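Local coordinates for angiopoietin-related protein 6 (Homo sapiens, PDB 6Y43) that probably acts as a secreted angiopoietin-like growth factor, its fibrinogen-like globe domain, which binds a calcium ion, being the part likely to meet partner molecules, at residues 46-51 against 216-221. Residues are numbered along the deposited sequence; the frame is centred on the assembly and turned at random.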
loop_
_atom_site.group_PDB
_atom_site.type_symbol
_atom_site.label_atom_id
_atom_site.label_comp_id
_atom_site.label_asym_id
_atom_site.label_seq_id
_atom_site.Cartn_x
_atom_site.Cartn_y
_atom_site.Cartn_z
ATOM N N GLY A 46 3.249 -9.970 -13.379
ATOM C CA GLY A 46 2.896 -10.672 -12.160
ATOM C C GLY A 46 3.990 -10.641 -11.108
ATOM O O GLY A 46 4.993 -9.915 -11.198
ATOM N N GLY A 47 3.757 -11.442 -10.062
ATOM C CA GLY A 47 4.686 -11.543 -8.964
ATOM C C GLY A 47 4.598 -10.419 -7.951
ATOM O O GLY A 47 5.563 -10.195 -7.216
ATOM N N TRP A 48 3.467 -9.736 -7.877
ATOM C CA TRP A 48 3.294 -8.570 -7.021
ATOM C C TRP A 48 2.599 -8.982 -5.729
ATOM O O TRP A 48 1.503 -9.555 -5.769
ATOM C CB TRP A 48 2.468 -7.493 -7.722
ATOM C CG TRP A 48 3.112 -6.916 -8.922
ATOM C CD1 TRP A 48 2.848 -7.219 -10.224
ATOM C CD2 TRP A 48 4.120 -5.895 -8.941
ATOM N NE1 TRP A 48 3.634 -6.457 -11.060
ATOM C CE2 TRP A 48 4.420 -5.630 -10.301
ATOM C CE3 TRP A 48 4.786 -5.176 -7.947
ATOM C CZ2 TRP A 48 5.374 -4.696 -10.683
ATOM C CZ3 TRP A 48 5.738 -4.240 -8.336
ATOM C CH2 TRP A 48 6.014 -4.015 -9.693
ATOM N N THR A 49 3.234 -8.681 -4.596
ATOM C CA THR A 49 2.631 -8.878 -3.282
ATOM C C THR A 49 1.807 -7.649 -2.922
ATOM O O THR A 49 2.355 -6.550 -2.812
ATOM C CB THR A 49 3.708 -9.108 -2.224
ATOM O OG1 THR A 49 4.504 -10.231 -2.603
ATOM C CG2 THR A 49 3.098 -9.309 -0.832
ATOM N N VAL A 50 0.498 -7.830 -2.742
ATOM C CA VAL A 50 -0.328 -6.713 -2.301
ATOM C C VAL A 50 -0.043 -6.442 -0.828
ATOM O O VAL A 50 -0.151 -7.342 0.010
ATOM C CB VAL A 50 -1.813 -7.021 -2.535
ATOM C CG1 VAL A 50 -2.693 -5.932 -1.921
ATOM C CG2 VAL A 50 -2.087 -7.168 -4.023
ATOM N N ILE A 51 0.269 -5.180 -0.505
ATOM C CA ILE A 51 0.450 -4.761 0.887
ATOM C C ILE A 51 -0.651 -3.842 1.388
ATOM O O ILE A 51 -0.731 -3.612 2.607
ATOM C CB ILE A 51 1.823 -4.104 1.127
ATOM C CG1 ILE A 51 1.948 -2.757 0.404
ATOM C CG2 ILE A 51 2.927 -5.032 0.667
ATOM C CD1 ILE A 51 3.129 -1.945 0.856
ATOM N N LEU A 216 1.493 -2.484 -4.095
ATOM C CA LEU A 216 2.044 -3.824 -4.294
ATOM C C LEU A 216 3.562 -3.731 -4.387
ATOM O O LEU A 216 4.100 -2.729 -4.844
ATOM C CB LEU A 216 1.468 -4.474 -5.554
ATOM C CG LEU A 216 -0.058 -4.343 -5.766
ATOM C CD1 LEU A 216 -0.417 -3.040 -6.410
ATOM C CD2 LEU A 216 -0.434 -5.510 -6.608
ATOM N N ILE A 217 4.259 -4.783 -3.950
ATOM C CA ILE A 217 5.711 -4.803 -4.055
ATOM C C ILE A 217 6.205 -6.103 -4.684
ATOM O O ILE A 217 5.538 -7.140 -4.667
ATOM C CB ILE A 217 6.380 -4.574 -2.683
ATOM C CG1 ILE A 217 5.975 -5.682 -1.714
ATOM C CG2 ILE A 217 6.029 -3.198 -2.173
ATOM C CD1 ILE A 217 6.714 -5.580 -0.376
ATOM N N ARG A 218 7.406 -6.025 -5.256
ATOM C CA ARG A 218 8.064 -7.115 -5.944
ATOM C C ARG A 218 9.555 -6.881 -5.828
ATOM O O ARG A 218 9.995 -5.721 -5.882
ATOM C CB ARG A 218 7.630 -7.153 -7.411
ATOM C CG ARG A 218 8.205 -8.254 -8.285
ATOM C CD ARG A 218 7.502 -8.222 -9.640
ATOM N NE ARG A 218 7.962 -7.152 -10.542
ATOM C CZ ARG A 218 7.497 -6.987 -11.780
ATOM N NH1 ARG A 218 6.564 -7.800 -12.277
ATOM N NH2 ARG A 218 7.947 -5.993 -12.529
ATOM N N PRO A 219 10.358 -7.932 -5.681
ATOM C CA PRO A 219 11.812 -7.727 -5.706
ATOM C C PRO A 219 12.235 -7.023 -6.987
ATOM O O PRO A 219 11.687 -7.255 -8.072
ATOM C CB PRO A 219 12.379 -9.152 -5.616
ATOM C CG PRO A 219 11.265 -9.980 -5.032
ATOM C CD PRO A 219 9.997 -9.355 -5.527
ATOM N N LEU A 220 13.200 -6.132 -6.852
ATOM C CA LEU A 220 13.724 -5.369 -7.976
ATOM C C LEU A 220 15.066 -5.963 -8.354
ATOM O O LEU A 220 16.047 -5.804 -7.626
ATOM C CB LEU A 220 13.883 -3.899 -7.619
ATOM C CG LEU A 220 14.350 -2.966 -8.726
ATOM C CD1 LEU A 220 13.519 -3.079 -9.973
ATOM C CD2 LEU A 220 14.327 -1.549 -8.160
ATOM N N LYS A 221 15.102 -6.638 -9.481
ATOM C CA LYS A 221 16.294 -7.291 -9.992
ATOM C C LYS A 221 16.753 -6.517 -11.219
ATOM O O LYS A 221 16.149 -6.624 -12.286
ATOM C CB LYS A 221 15.961 -8.738 -10.315
ATOM C CG LYS A 221 17.023 -9.484 -11.037
ATOM C CD LYS A 221 18.266 -9.425 -10.145
ATOM C CE LYS A 221 19.459 -9.696 -10.987
ATOM N NZ LYS A 221 19.691 -11.112 -10.849
HETATM O O HOH W 1 6.553 -10.410 -4.742
#
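R218 lies over one face of the W48 indole where strand 212-219 pairs antiparallel with strand 48-54 in the central sheet of the fibrinogen-like globe domain. Two backbone hydrogen bonds between T49 and I217, N to O each way and each 2.8 Å long, define the register. The R218 side chain crosses the six-membered ring of W48 obliquely, from CB over CE3 and CZ3 to the guanidinium over CZ2. R218 CB makes a CH-pi contact 3.9 Å from the centroid of that ring. R218 CZ lies 3.3 Å from W48 CZ2, which sits over the centre of the guanidinium face, the two planes 23° apart. With CG anti to the backbone N (chi1 -179°) and a bend at chi3, the arginine brings NH1 back to the turn before W48, where E44 O is a further acceptor. A leucine at W48 would probably open a gap beneath R218 CB and CZ, setting the guanidinium freer to turn. L216 packs against strand 48-54 through CD2, 3.7 Å from W48 CB and a tight 3.5 Å from V50 CG2. At the guanidinium edge, R218 NH1 donates to G46 O at 2.8 Å, the acceptor 5° out of the guanidinium plane.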